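Local coordinates for protein mannose-6-phosphate isomerase (Helicobacter pylori, PDB 2QH5) that probably makes GDP-mannose from mannose 1-phosphate and GTP through its N-terminal nucleotidyltransferase domain, the part in this chain, and belongs to the type 2 mannose-6-phosphate isomerase family, at residues 4-10 and 51-57; 46-50 and 122-126; 63-67 and 80-84; 103-109 and 190-196; 110-116 and 187-191. All blocks are in the same frame, centred on the assembly; numbering follows the deposited sequence.

Contact 1 of 5, residues 4-10 and 51-57; sequences KIKNILL and VDETLIV
Val51 opens the contact by bringing its CG2 across to CG2 of Ile5, 3.7 Å away, while its CG1 reaches CB of Asn7. Asp52 follows with two bonds to one residue: its N donates to Ile5 O (2.7 Å), and its OD2 is met by Ile5 N from above the carboxylate plane. Glu53 stretches out along its extended chain to place OE1 3.4 Å from Lys4 NZ, a long salt bridge; its O accepts from Asn7 N at 2.9 Å. Lys6 passes nearby, but its amine bonds to Ser101 instead. Thr54 runs beside Asn7, and a water bridges them, donating to Asn7 OD1 and accepting from Thr54 OG1; Asn7 ND2 turns the other way, to Thr110 and the carbonyl of Ile108. Leu55 N meets Asn7 O nearly straight on (2.8 Å, 176° at the hydrogen), and its CB packs on Ile8 CD1. Ile56 sets CD1 3.9 Å from CD1 of Leu9, on the face covered by helix 39-48. Val57 closes the ladder with N to Leu9 O and CG1 to Leu10 CD2. The charges thus gather at the exposed start, while the later rungs of this parallel pair, strands of a beta-alpha-beta crossover, are shielded by aliphatic side chains.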
# COMPACT_ATOMS: atom_id res chain seq x y z
N LYS A 4 3.31 -16.05 -7.55
CA LYS A 4 4.20 -15.34 -6.62
C LYS A 4 3.40 -14.29 -5.87
O LYS A 4 2.46 -13.71 -6.41
CB LYS A 4 5.34 -14.70 -7.40
CG LYS A 4 6.43 -14.03 -6.56
CD LYS A 4 7.64 -13.66 -7.41
CE LYS A 4 8.44 -14.90 -7.80
NZ LYS A 4 9.63 -14.59 -8.63
N ILE A 5 3.74 -14.06 -4.60
CA ILE A 5 3.07 -13.02 -3.81
C ILE A 5 4.09 -12.00 -3.27
O ILE A 5 5.02 -12.36 -2.54
CB ILE A 5 2.23 -13.60 -2.65
CG1 ILE A 5 1.31 -14.73 -3.14
CG2 ILE A 5 1.39 -12.51 -2.02
CD1 ILE A 5 0.55 -15.42 -2.03
N LYS A 6 3.88 -10.73 -3.61
CA LYS A 6 4.79 -9.66 -3.26
C LYS A 6 4.21 -8.74 -2.20
O LYS A 6 3.06 -8.31 -2.31
CB LYS A 6 5.09 -8.82 -4.49
CG LYS A 6 6.33 -9.18 -5.26
CD LYS A 6 6.67 -8.01 -6.15
CE LYS A 6 7.94 -8.23 -6.93
NZ LYS A 6 8.19 -7.08 -7.82
N ASN A 7 5.02 -8.43 -1.20
CA ASN A 7 4.69 -7.38 -0.26
C ASN A 7 5.25 -6.06 -0.78
O ASN A 7 6.45 -5.96 -1.01
CB ASN A 7 5.25 -7.68 1.13
CG ASN A 7 4.93 -6.59 2.14
OD1 ASN A 7 5.73 -6.33 3.05
ND2 ASN A 7 3.78 -5.94 1.99
N ILE A 8 4.38 -5.08 -0.99
CA ILE A 8 4.83 -3.73 -1.34
C ILE A 8 4.74 -2.87 -0.09
O ILE A 8 3.66 -2.40 0.28
CB ILE A 8 4.00 -3.09 -2.46
CG1 ILE A 8 3.86 -4.03 -3.67
CG2 ILE A 8 4.60 -1.74 -2.84
CD1 ILE A 8 5.17 -4.43 -4.32
N LEU A 9 5.89 -2.68 0.54
CA LEU A 9 5.98 -2.01 1.83
C LEU A 9 6.23 -0.52 1.60
O LEU A 9 7.34 -0.11 1.30
CB LEU A 9 7.11 -2.65 2.66
CG LEU A 9 6.96 -2.90 4.16
CD1 LEU A 9 8.32 -3.27 4.73
CD2 LEU A 9 6.38 -1.72 4.92
N LEU A 10 5.18 0.28 1.71
CA LEU A 10 5.28 1.71 1.43
C LEU A 10 5.80 2.49 2.63
O LEU A 10 5.09 2.63 3.63
CB LEU A 10 3.93 2.28 1.01
CG LEU A 10 3.22 1.70 -0.22
CD1 LEU A 10 1.80 2.23 -0.25
CD2 LEU A 10 3.93 2.05 -1.49
N VAL A 51 4.45 -13.86 2.52
CA VAL A 51 4.80 -13.36 1.20
C VAL A 51 6.07 -14.01 0.64
O VAL A 51 6.87 -14.54 1.41
CB VAL A 51 4.89 -11.82 1.26
CG1 VAL A 51 6.33 -11.31 1.21
CG2 VAL A 51 4.01 -11.19 0.23
N ASP A 52 6.24 -13.97 -0.68
CA ASP A 52 7.42 -14.55 -1.34
C ASP A 52 8.61 -13.58 -1.52
O ASP A 52 9.78 -13.98 -1.41
CB ASP A 52 7.05 -15.13 -2.71
CG ASP A 52 6.04 -16.26 -2.62
OD1 ASP A 52 5.87 -16.82 -1.52
OD2 ASP A 52 5.42 -16.58 -3.65
N GLU A 53 8.31 -12.32 -1.83
CA GLU A 53 9.31 -11.27 -1.99
C GLU A 53 8.76 -10.00 -1.38
O GLU A 53 7.56 -9.74 -1.46
CB GLU A 53 9.57 -10.99 -3.47
CG GLU A 53 10.23 -12.11 -4.26
CD GLU A 53 10.58 -11.69 -5.68
OE1 GLU A 53 11.15 -12.52 -6.42
OE2 GLU A 53 10.30 -10.53 -6.06
N THR A 54 9.62 -9.19 -0.77
CA THR A 54 9.23 -7.84 -0.38
C THR A 54 9.88 -6.82 -1.31
O THR A 54 11.00 -7.02 -1.77
CB THR A 54 9.53 -7.55 1.10
OG1 THR A 54 8.98 -8.60 1.90
CG2 THR A 54 8.90 -6.22 1.54
N LEU A 55 9.13 -5.77 -1.63
CA LEU A 55 9.67 -4.58 -2.27
C LEU A 55 9.37 -3.43 -1.35
O LEU A 55 8.21 -3.08 -1.14
CB LEU A 55 9.03 -4.34 -3.64
CG LEU A 55 9.49 -3.10 -4.43
CD1 LEU A 55 11.00 -3.08 -4.56
CD2 LEU A 55 8.85 -3.06 -5.82
N ILE A 56 10.43 -2.86 -0.78
CA ILE A 56 10.34 -1.71 0.10
C ILE A 56 10.52 -0.46 -0.74
O ILE A 56 11.50 -0.33 -1.47
CB ILE A 56 11.45 -1.76 1.14
CG1 ILE A 56 11.58 -3.19 1.70
CG2 ILE A 56 11.22 -0.70 2.21
CD1 ILE A 56 11.87 -3.26 3.16
N VAL A 57 9.54 0.42 -0.68
CA VAL A 57 9.68 1.69 -1.35
C VAL A 57 9.83 2.81 -0.32
O VAL A 57 8.94 3.05 0.49
CB VAL A 57 8.58 1.90 -2.47
CG1 VAL A 57 7.43 0.91 -2.34
CG2 VAL A 57 8.12 3.35 -2.56
O HOH W 1 7.49 -8.03 4.00

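Contact 2 of 5, residues 46-50 and 122-126; sequences RNASL and YENAI
Arg46 and Asn47 pack tightly round the Tyr122 ring. The methylene CD of Arg46 sits over the centre of one ring face as a CH-pi contact, 3.7 Å from the centroid, with CG beside Tyr122 CE2, and Ile126 CG1 lies over the other face, toward its rim. The arginine then bends at chi3 (35°), and its guanidinium runs on past the ring, its plane 78° from the ring plane, to the carbonyl of His114. Asn47 comes to the ring edge, its amide almost perpendicular to the ring. Tyr122 OH donates to Asn47 OD1, although the modelled 2.4 Å is too short to be trusted. A water also ties the two, giving a bond to Tyr122 OH (2.8 Å) and taking one from Asn47 ND2. The segments come from the end of helix 39-48 and from helix 119-134, which flank the same side of the central sheet of this Rossmann-like, GT-A-type domain, and Asn47 and Ile126 each rest on Ile108. Leu50 spans both sides: its CD1 packs at the ring edge, 3.7 Å from Tyr122 CE2 and 3.9 Å from Ile126 CG1, while its CD2 reaches the looser, partly exposed side, across Glu123 and 3.6 Å from its CD.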
# COMPACT_ATOMS: atom_id res chain seq x y z
N ARG A 46 5.53 -8.62 9.96
CA ARG A 46 4.15 -9.11 9.89
C ARG A 46 3.75 -9.62 8.50
O ARG A 46 3.06 -10.64 8.41
CB ARG A 46 3.19 -8.05 10.43
CG ARG A 46 1.99 -7.71 9.58
CD ARG A 46 1.05 -6.74 10.30
NE ARG A 46 1.73 -5.76 11.14
CZ ARG A 46 1.80 -4.45 10.89
NH1 ARG A 46 1.23 -3.94 9.80
NH2 ARG A 46 2.44 -3.65 11.73
N ASN A 47 4.22 -8.96 7.44
CA ASN A 47 3.92 -9.37 6.07
C ASN A 47 4.92 -10.30 5.42
O ASN A 47 4.59 -10.99 4.46
CB ASN A 47 3.73 -8.15 5.18
CG ASN A 47 2.53 -7.32 5.58
OD1 ASN A 47 1.40 -7.61 5.20
ND2 ASN A 47 2.78 -6.27 6.34
N ALA A 48 6.15 -10.33 5.92
CA ALA A 48 7.23 -11.11 5.28
C ALA A 48 6.94 -12.61 5.31
O ALA A 48 7.34 -13.35 4.40
CB ALA A 48 8.57 -10.80 5.93
N SER A 49 6.23 -13.02 6.35
CA SER A 49 5.86 -14.41 6.61
C SER A 49 4.80 -14.92 5.63
O SER A 49 4.71 -16.13 5.36
CB SER A 49 5.31 -14.52 8.03
OG SER A 49 5.63 -13.36 8.78
N LEU A 50 4.00 -13.99 5.12
CA LEU A 50 2.84 -14.31 4.29
C LEU A 50 3.20 -14.22 2.81
O LEU A 50 2.37 -14.49 1.94
CB LEU A 50 1.69 -13.33 4.60
CG LEU A 50 1.50 -12.87 6.05
CD1 LEU A 50 0.39 -11.84 6.16
CD2 LEU A 50 1.20 -14.03 6.99
N TYR A 122 -5.26 -10.59 11.46
CA TYR A 122 -4.57 -10.00 10.31
C TYR A 122 -4.35 -11.04 9.22
O TYR A 122 -4.65 -10.79 8.05
CB TYR A 122 -3.22 -9.41 10.72
CG TYR A 122 -2.50 -8.73 9.57
CD1 TYR A 122 -2.83 -7.43 9.19
CD2 TYR A 122 -1.50 -9.39 8.85
CE1 TYR A 122 -2.20 -6.81 8.14
CE2 TYR A 122 -0.85 -8.77 7.79
CZ TYR A 122 -1.21 -7.48 7.45
OH TYR A 122 -0.58 -6.83 6.41
N GLU A 123 -3.84 -12.19 9.62
CA GLU A 123 -3.47 -13.26 8.70
C GLU A 123 -4.69 -13.83 7.97
O GLU A 123 -4.58 -14.24 6.81
CB GLU A 123 -2.77 -14.37 9.49
CG GLU A 123 -1.84 -15.25 8.70
CD GLU A 123 -0.69 -15.77 9.56
OE1 GLU A 123 -0.42 -15.17 10.62
OE2 GLU A 123 -0.06 -16.78 9.16
N ASN A 124 -5.82 -13.86 8.67
CA ASN A 124 -7.11 -14.33 8.13
C ASN A 124 -7.63 -13.40 7.03
O ASN A 124 -7.98 -13.86 5.94
CB ASN A 124 -8.16 -14.44 9.24
CG ASN A 124 -7.86 -15.55 10.25
OD1 ASN A 124 -7.31 -16.60 9.90
ND2 ASN A 124 -8.23 -15.31 11.50
N ALA A 125 -7.67 -12.11 7.35
CA ALA A 125 -8.06 -11.05 6.41
C ALA A 125 -7.20 -11.03 5.15
O ALA A 125 -7.70 -10.79 4.05
CB ALA A 125 -8.02 -9.69 7.10
N ILE A 126 -5.90 -11.31 5.31
CA ILE A 126 -4.97 -11.39 4.18
C ILE A 126 -5.33 -12.55 3.25
O ILE A 126 -5.45 -12.34 2.05
CB ILE A 126 -3.47 -11.45 4.63
CG1 ILE A 126 -3.01 -10.11 5.24
CG2 ILE A 126 -2.56 -11.87 3.47
CD1 ILE A 126 -2.99 -8.92 4.27
O HOH W 2 0.95 -4.69 7.24

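Contact 3 of 5, residues 63-67 and 80-84; sequences YFLAL and GFLLE
Tyr63 drives the edge of its ring into the face of Phe81, a T-shaped pair with centroids 4.7 Å apart and planes at 79°. The CE2 corner does the touching: it stands over the centre of the Phe81 ring, 3.5 Å from Phe81 CG, and CD2 is just as near Phe81 CD1. Leu83, two residues further along the strand and on the same face of it, brings both methyls to the base of the tyrosine, with CD2 3.6 Å from Tyr63 CD2. Ala66, on the next turn of the helix, meets Phe81 differently, putting its CB at the ring edge, 3.9 Å from CE1. With CG anti to the backbone N (chi1 170°), the tyrosine ring leans from the helix to the strand. Its far edge is backed by Phe64, over whose face Tyr63 CD1 lies, and Phe64 in turn makes an edge-to-face pair with Phe226. Beyond this shell, Ile230 of the adjoining strand touches both Tyr63 and Phe81, while Ile56 and Cys58 support Phe81 from the other neighbouring strand. The segment axes lie 10.8 Å apart and run roughly antiparallel, as expected where the helix of a beta-alpha-beta crossover packs on the strand that follows it, here the unit 53-59, 63-69 and 78-84 of the nucleotidyltransferase sheet.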
# COMPACT_ATOMS: atom_id res chain seq x y z
N TYR A 63 17.35 5.00 3.05
CA TYR A 63 17.67 3.63 2.62
C TYR A 63 18.42 2.88 3.71
O TYR A 63 17.97 1.83 4.18
CB TYR A 63 18.45 3.61 1.30
CG TYR A 63 19.00 2.23 0.98
CD1 TYR A 63 20.36 1.94 1.09
CD2 TYR A 63 18.15 1.20 0.59
CE1 TYR A 63 20.85 0.66 0.81
CE2 TYR A 63 18.63 -0.07 0.31
CZ TYR A 63 19.98 -0.33 0.42
OH TYR A 63 20.44 -1.60 0.14
N PHE A 64 19.56 3.43 4.13
CA PHE A 64 20.45 2.75 5.08
C PHE A 64 19.87 2.65 6.49
O PHE A 64 20.19 1.72 7.23
CB PHE A 64 21.83 3.41 5.08
CG PHE A 64 22.54 3.30 3.76
CD1 PHE A 64 23.32 2.17 3.46
CD2 PHE A 64 22.40 4.30 2.80
CE1 PHE A 64 23.97 2.06 2.23
CE2 PHE A 64 23.04 4.21 1.56
CZ PHE A 64 23.82 3.08 1.28
N LEU A 65 19.02 3.61 6.84
CA LEU A 65 18.22 3.53 8.06
C LEU A 65 17.26 2.33 8.01
O LEU A 65 17.20 1.52 8.94
CB LEU A 65 17.46 4.85 8.28
CG LEU A 65 16.60 5.03 9.53
CD1 LEU A 65 17.37 4.65 10.78
CD2 LEU A 65 16.11 6.46 9.62
N ALA A 66 16.52 2.21 6.91
CA ALA A 66 15.59 1.11 6.69
C ALA A 66 16.30 -0.25 6.69
O ALA A 66 15.88 -1.18 7.37
CB ALA A 66 14.85 1.32 5.38
N LEU A 67 17.39 -0.33 5.93
CA LEU A 67 18.15 -1.56 5.76
C LEU A 67 18.74 -2.02 7.10
O LEU A 67 18.88 -3.22 7.34
CB LEU A 67 19.27 -1.34 4.75
CG LEU A 67 19.65 -2.40 3.70
CD1 LEU A 67 21.09 -2.15 3.28
CD2 LEU A 67 19.48 -3.84 4.17
N GLY A 80 13.92 -6.45 -1.84
CA GLY A 80 14.38 -5.43 -2.77
C GLY A 80 13.91 -4.06 -2.33
O GLY A 80 12.99 -3.94 -1.52
N PHE A 81 14.54 -3.02 -2.88
CA PHE A 81 14.19 -1.64 -2.56
C PHE A 81 13.89 -0.85 -3.82
O PHE A 81 14.48 -1.08 -4.86
CB PHE A 81 15.34 -0.94 -1.87
CG PHE A 81 15.38 -1.15 -0.40
CD1 PHE A 81 14.93 -0.16 0.47
CD2 PHE A 81 15.88 -2.33 0.14
CE1 PHE A 81 14.99 -0.34 1.85
CE2 PHE A 81 15.92 -2.53 1.51
CZ PHE A 81 15.48 -1.53 2.37
N LEU A 82 12.96 0.08 -3.69
CA LEU A 82 12.77 1.10 -4.69
C LEU A 82 12.95 2.42 -3.98
O LEU A 82 12.14 2.81 -3.13
CB LEU A 82 11.38 1.01 -5.31
CG LEU A 82 10.91 2.27 -6.05
CD1 LEU A 82 11.72 2.51 -7.32
CD2 LEU A 82 9.43 2.20 -6.35
N LEU A 83 14.03 3.11 -4.34
CA LEU A 83 14.40 4.35 -3.68
C LEU A 83 13.83 5.57 -4.38
O LEU A 83 13.81 5.66 -5.60
CB LEU A 83 15.91 4.44 -3.52
CG LEU A 83 16.52 3.24 -2.80
CD1 LEU A 83 18.01 3.44 -2.61
CD2 LEU A 83 15.84 3.00 -1.46
N GLU A 84 13.34 6.52 -3.60
CA GLU A 84 12.75 7.69 -4.18
C GLU A 84 13.57 8.94 -3.88
O GLU A 84 14.01 9.16 -2.75
CB GLU A 84 11.29 7.83 -3.74
CG GLU A 84 10.45 6.62 -4.14
CD GLU A 84 8.95 6.88 -4.13
OE1 GLU A 84 8.31 6.68 -5.19
OE2 GLU A 84 8.43 7.28 -3.07

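Contact 4 of 5, residues 103-109 and 190-196; sequences KEDLLIV and MFVFQAG
Val109 and Leu107 meet Phe191 and Phe193 on one face of the sheet. Val109 CG2 lies 3.8 Å from CE1 of Phe193, and its CB faces the CB of Phe191 before that ring leads off toward helix 246-251. Leu107 lies obliquely to Phe193, its CB 4.1 Å from CD1, and extends CD1 to the methyl of Ala195. On the other face Ile108 and Val192 touch only loosely, CG2 to CG2 at 4.3 Å, with helix 119-134 packing over them. Between the faces runs an antiparallel ladder: Val109 and Phe191 exchange both backbone bonds, the shorter from Val109 N to Phe191 O (2.7 Å), and Leu107 and Phe193 do likewise. In this mixed sheet, strand 106-111 is where the parallel part gives way to an antiparallel neighbour. Toward the rim, Leu106 CD2 still covers Gln194 CB, but the chain then turns into helix 195-205. Gln194 is its N-cap; a chi1 of -171° sends the extended side chain across the backbone of 103-105, and OE1 makes a weak bond to Val197 N. The first turn of the helix is also bonded back to the loop, Ala195 N to Asp105 O at 3.1 Å and Gly196 N to a lone pair of Lys103 O at 2.8 Å.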
# COMPACT_ATOMS: atom_id res chain seq x y z
N LYS A 103 2.93 -9.34 -14.34
CA LYS A 103 1.48 -9.10 -14.42
C LYS A 103 0.68 -10.08 -13.57
O LYS A 103 -0.24 -9.69 -12.86
CB LYS A 103 1.00 -9.18 -15.87
CG LYS A 103 0.70 -7.84 -16.54
CD LYS A 103 1.94 -7.09 -16.98
CE LYS A 103 1.72 -6.39 -18.32
NZ LYS A 103 0.55 -5.45 -18.33
N GLU A 104 1.07 -11.35 -13.61
CA GLU A 104 0.31 -12.42 -12.98
C GLU A 104 0.46 -12.52 -11.47
O GLU A 104 -0.35 -13.17 -10.81
CB GLU A 104 0.66 -13.78 -13.60
CG GLU A 104 2.14 -14.16 -13.56
CD GLU A 104 2.85 -13.91 -14.88
OE1 GLU A 104 2.15 -13.69 -15.90
OE2 GLU A 104 4.10 -13.93 -14.90
N ASP A 105 1.49 -11.90 -10.90
CA ASP A 105 1.72 -12.09 -9.48
C ASP A 105 0.90 -11.13 -8.61
O ASP A 105 0.42 -10.11 -9.10
CB ASP A 105 3.22 -12.19 -9.12
CG ASP A 105 3.96 -10.87 -9.16
OD1 ASP A 105 4.97 -10.79 -9.89
OD2 ASP A 105 3.58 -9.94 -8.42
N LEU A 106 0.72 -11.49 -7.35
CA LEU A 106 -0.22 -10.79 -6.48
C LEU A 106 0.51 -9.86 -5.54
O LEU A 106 1.56 -10.21 -5.00
CB LEU A 106 -1.06 -11.79 -5.66
CG LEU A 106 -1.96 -12.77 -6.42
CD1 LEU A 106 -2.31 -13.97 -5.55
CD2 LEU A 106 -3.23 -12.10 -6.97
N LEU A 107 -0.07 -8.69 -5.35
CA LEU A 107 0.56 -7.62 -4.62
C LEU A 107 -0.19 -7.36 -3.34
O LEU A 107 -1.39 -7.13 -3.36
CB LEU A 107 0.55 -6.34 -5.46
CG LEU A 107 1.75 -5.89 -6.30
CD1 LEU A 107 2.44 -7.01 -7.02
CD2 LEU A 107 1.27 -4.83 -7.29
N ILE A 108 0.52 -7.42 -2.22
CA ILE A 108 -0.03 -7.04 -0.93
C ILE A 108 0.63 -5.72 -0.56
O ILE A 108 1.81 -5.69 -0.22
CB ILE A 108 0.27 -8.12 0.13
CG1 ILE A 108 -0.30 -9.47 -0.29
CG2 ILE A 108 -0.29 -7.72 1.50
CD1 ILE A 108 0.15 -10.62 0.59
N VAL A 109 -0.14 -4.63 -0.65
CA VAL A 109 0.35 -3.26 -0.48
C VAL A 109 0.07 -2.77 0.94
O VAL A 109 -1.08 -2.62 1.33
CB VAL A 109 -0.29 -2.30 -1.51
CG1 VAL A 109 0.11 -0.87 -1.25
CG2 VAL A 109 0.08 -2.71 -2.93
N MET A 190 -4.30 -0.13 3.26
CA MET A 190 -3.75 -1.40 2.73
C MET A 190 -4.55 -1.85 1.51
O MET A 190 -5.70 -1.45 1.35
CB MET A 190 -3.83 -2.50 3.78
CG MET A 190 -3.25 -2.17 5.14
SD MET A 190 -3.35 -3.60 6.22
CE MET A 190 -3.01 -4.94 5.06
N PHE A 191 -3.95 -2.69 0.66
CA PHE A 191 -4.57 -3.11 -0.60
C PHE A 191 -4.01 -4.43 -1.06
O PHE A 191 -2.83 -4.70 -0.86
CB PHE A 191 -4.32 -2.10 -1.72
CG PHE A 191 -4.94 -0.76 -1.49
CD1 PHE A 191 -4.15 0.34 -1.19
CD2 PHE A 191 -6.32 -0.60 -1.57
CE1 PHE A 191 -4.72 1.57 -0.96
CE2 PHE A 191 -6.90 0.64 -1.34
CZ PHE A 191 -6.10 1.72 -1.03
N VAL A 192 -4.85 -5.25 -1.70
CA VAL A 192 -4.40 -6.46 -2.39
C VAL A 192 -5.04 -6.49 -3.77
O VAL A 192 -6.20 -6.12 -3.93
CB VAL A 192 -4.74 -7.77 -1.62
CG1 VAL A 192 -4.16 -8.99 -2.35
CG2 VAL A 192 -4.19 -7.73 -0.19
N PHE A 193 -4.26 -6.88 -4.77
CA PHE A 193 -4.71 -7.01 -6.16
C PHE A 193 -3.61 -7.67 -6.96
O PHE A 193 -2.44 -7.65 -6.56
CB PHE A 193 -5.08 -5.66 -6.81
CG PHE A 193 -4.34 -4.46 -6.25
CD1 PHE A 193 -2.96 -4.33 -6.37
CD2 PHE A 193 -5.06 -3.43 -5.63
CE1 PHE A 193 -2.30 -3.22 -5.85
CE2 PHE A 193 -4.41 -2.31 -5.12
CZ PHE A 193 -3.03 -2.20 -5.21
N GLN A 194 -3.96 -8.26 -8.10
CA GLN A 194 -2.96 -8.73 -9.03
C GLN A 194 -2.37 -7.51 -9.75
O GLN A 194 -3.07 -6.52 -9.95
CB GLN A 194 -3.59 -9.70 -10.02
CG GLN A 194 -2.61 -10.41 -10.91
CD GLN A 194 -3.22 -10.80 -12.23
OE1 GLN A 194 -3.46 -9.95 -13.10
NE2 GLN A 194 -3.46 -12.09 -12.41
N ALA A 195 -1.09 -7.59 -10.11
CA ALA A 195 -0.38 -6.48 -10.75
C ALA A 195 -1.04 -6.07 -12.07
O ALA A 195 -1.29 -4.89 -12.31
CB ALA A 195 1.07 -6.84 -10.97
N GLY A 196 -1.34 -7.07 -12.90
CA GLY A 196 -1.98 -6.87 -14.20
C GLY A 196 -3.34 -6.20 -14.16
O GLY A 196 -3.57 -5.25 -14.92

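Contact 5 of 5, residues 110-116 and 187-191; sequences TPSDHLI and NSGMF
Met190 and His114 are swung together by similar first torsions: in each, CG lies beside the backbone N (chi1 -52° and -82°), which brings Met190 CG to the edge of the imidazole, 3.8 Å from CE1. The methionine then runs straight to its sulfur and bends at chi3 (37°), carrying CE to 3.9 Å from CG2 of Thr110. Thr110 is turned so that this methyl meets the thioether while OG1 bonds to Asn7. Ile116 CD1 touches the sulfur more loosely, at 4.4 Å from SD. The imidazole edge also faces the backbone, with His114 CE1 3.1 Å from Ser188 O, and CB of Pro111 sits over the rim of one of its faces. Pro111 itself lays CG on the carbonyl of Gly189, 3.6 Å from O, and CD near Met190 CG. The corner it rests on is made by two side-chain turns: Asn187 OD1 accepts from Gly189 N from above the Asn187 amide plane, an Asx turn, and Ser188 OG accepts from Met190 N at 3.0 Å, an ST turn. Gly189 has a positive phi, with Asn187 bonded through its backbone to Gly153 before the corner and Phe191 continuing the strand beside 106-111 after it. Tyr122 and Ile126 of helix 119-134 and Phe141 of strand 138-144 pack on Met190, helix 39-48 borders Ile116 through Arg46, and Trp266 meets the His114 ring edge-to-face.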
# COMPACT_ATOMS: atom_id res chain seq x y z
N THR A 110 1.13 -2.51 1.70
CA THR A 110 1.03 -2.29 3.15
C THR A 110 1.84 -1.08 3.59
O THR A 110 3.06 -1.12 3.53
CB THR A 110 1.54 -3.53 3.94
OG1 THR A 110 2.86 -3.90 3.51
CG2 THR A 110 0.62 -4.72 3.73
N PRO A 111 1.17 -0.01 4.06
CA PRO A 111 1.90 1.12 4.63
C PRO A 111 2.68 0.71 5.89
O PRO A 111 2.26 -0.19 6.61
CB PRO A 111 0.79 2.12 4.99
CG PRO A 111 -0.38 1.72 4.14
CD PRO A 111 -0.28 0.22 4.06
N SER A 112 3.81 1.36 6.14
CA SER A 112 4.74 0.94 7.19
C SER A 112 4.41 1.52 8.56
O SER A 112 4.82 0.97 9.58
CB SER A 112 6.17 1.31 6.81
OG SER A 112 6.25 2.69 6.48
N ASP A 113 3.67 2.63 8.59
CA ASP A 113 3.29 3.30 9.84
C ASP A 113 2.02 2.72 10.48
O ASP A 113 1.20 3.46 11.03
CB ASP A 113 3.16 4.82 9.62
CG ASP A 113 2.24 5.18 8.45
OD1 ASP A 113 2.40 6.27 7.88
OD2 ASP A 113 1.35 4.37 8.10
N HIS A 114 1.88 1.40 10.41
CA HIS A 114 0.72 0.71 10.95
C HIS A 114 1.06 -0.14 12.15
O HIS A 114 2.07 -0.85 12.17
CB HIS A 114 0.09 -0.19 9.88
CG HIS A 114 -0.82 0.52 8.93
ND1 HIS A 114 -1.27 -0.05 7.76
CD2 HIS A 114 -1.36 1.76 8.97
CE1 HIS A 114 -2.06 0.80 7.13
NE2 HIS A 114 -2.13 1.91 7.84
N LEU A 115 0.20 -0.07 13.16
CA LEU A 115 0.28 -0.96 14.31
C LEU A 115 -0.90 -1.93 14.27
O LEU A 115 -2.06 -1.52 14.26
CB LEU A 115 0.28 -0.16 15.62
CG LEU A 115 1.21 -0.60 16.76
CD1 LEU A 115 0.88 0.21 18.01
CD2 LEU A 115 1.17 -2.11 17.05
N ILE A 116 -0.57 -3.22 14.22
CA ILE A 116 -1.57 -4.27 14.19
C ILE A 116 -1.14 -5.32 15.21
O ILE A 116 -0.08 -5.93 15.08
CB ILE A 116 -1.71 -4.87 12.76
CG1 ILE A 116 -2.50 -3.90 11.87
CG2 ILE A 116 -2.43 -6.22 12.80
CD1 ILE A 116 -2.17 -3.98 10.40
N ASN A 187 -11.00 3.47 5.52
CA ASN A 187 -10.05 2.79 4.66
C ASN A 187 -8.71 2.64 5.37
O ASN A 187 -8.13 3.61 5.86
CB ASN A 187 -9.88 3.53 3.34
CG ASN A 187 -8.84 2.90 2.45
OD1 ASN A 187 -8.62 1.68 2.49
ND2 ASN A 187 -8.16 3.72 1.66
N SER A 188 -8.21 1.41 5.42
CA SER A 188 -6.98 1.11 6.14
C SER A 188 -5.77 1.66 5.40
O SER A 188 -4.73 1.92 6.00
CB SER A 188 -6.81 -0.39 6.33
OG SER A 188 -6.46 -1.01 5.11
N GLY A 189 -5.91 1.84 4.09
CA GLY A 189 -4.79 2.25 3.25
C GLY A 189 -4.01 1.06 2.73
O GLY A 189 -3.16 1.23 1.87
N MET A 190 -4.30 -0.13 3.26
CA MET A 190 -3.75 -1.40 2.73
C MET A 190 -4.55 -1.85 1.51
O MET A 190 -5.70 -1.45 1.35
CB MET A 190 -3.83 -2.50 3.78
CG MET A 190 -3.25 -2.17 5.14
SD MET A 190 -3.35 -3.60 6.22
CE MET A 190 -3.01 -4.94 5.06
N PHE A 191 -3.95 -2.69 0.66
CA PHE A 191 -4.57 -3.11 -0.60
C PHE A 191 -4.01 -4.43 -1.06
O PHE A 191 -2.83 -4.70 -0.86
CB PHE A 191 -4.32 -2.10 -1.72
CG PHE A 191 -4.94 -0.76 -1.49
CD1 PHE A 191 -4.15 0.34 -1.19
CD2 PHE A 191 -6.32 -0.60 -1.57
CE1 PHE A 191 -4.72 1.57 -0.96
CE2 PHE A 191 -6.90 0.64 -1.34
CZ PHE A 191 -6.10 1.72 -1.03

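Overall arrangement
Contacts 1, 3, 4 and 5 lie on the one mixed sheet of the nucleotidyltransferase domain, whose strands run in the order 78-84, 53-59, 5-10, 106-111, 184-194. Contact 1 sits in the middle, its centre about 9 Å from that of contact 4 and 13 Å from that of contact 3; the centres of contacts 3 and 4 are about 21 Å apart. Contact 5 continues contact 4 along the same two strands. Contact 2 joins two helical regions over this sheet and touches contacts 1, 4 and 5. Along the chain contacts 1, 3 and 4/5 follow in series, while contact 2 interleaves with 1, 4 and 5, its first segment lying between those of contact 1, building one continuous Rossmann-like core.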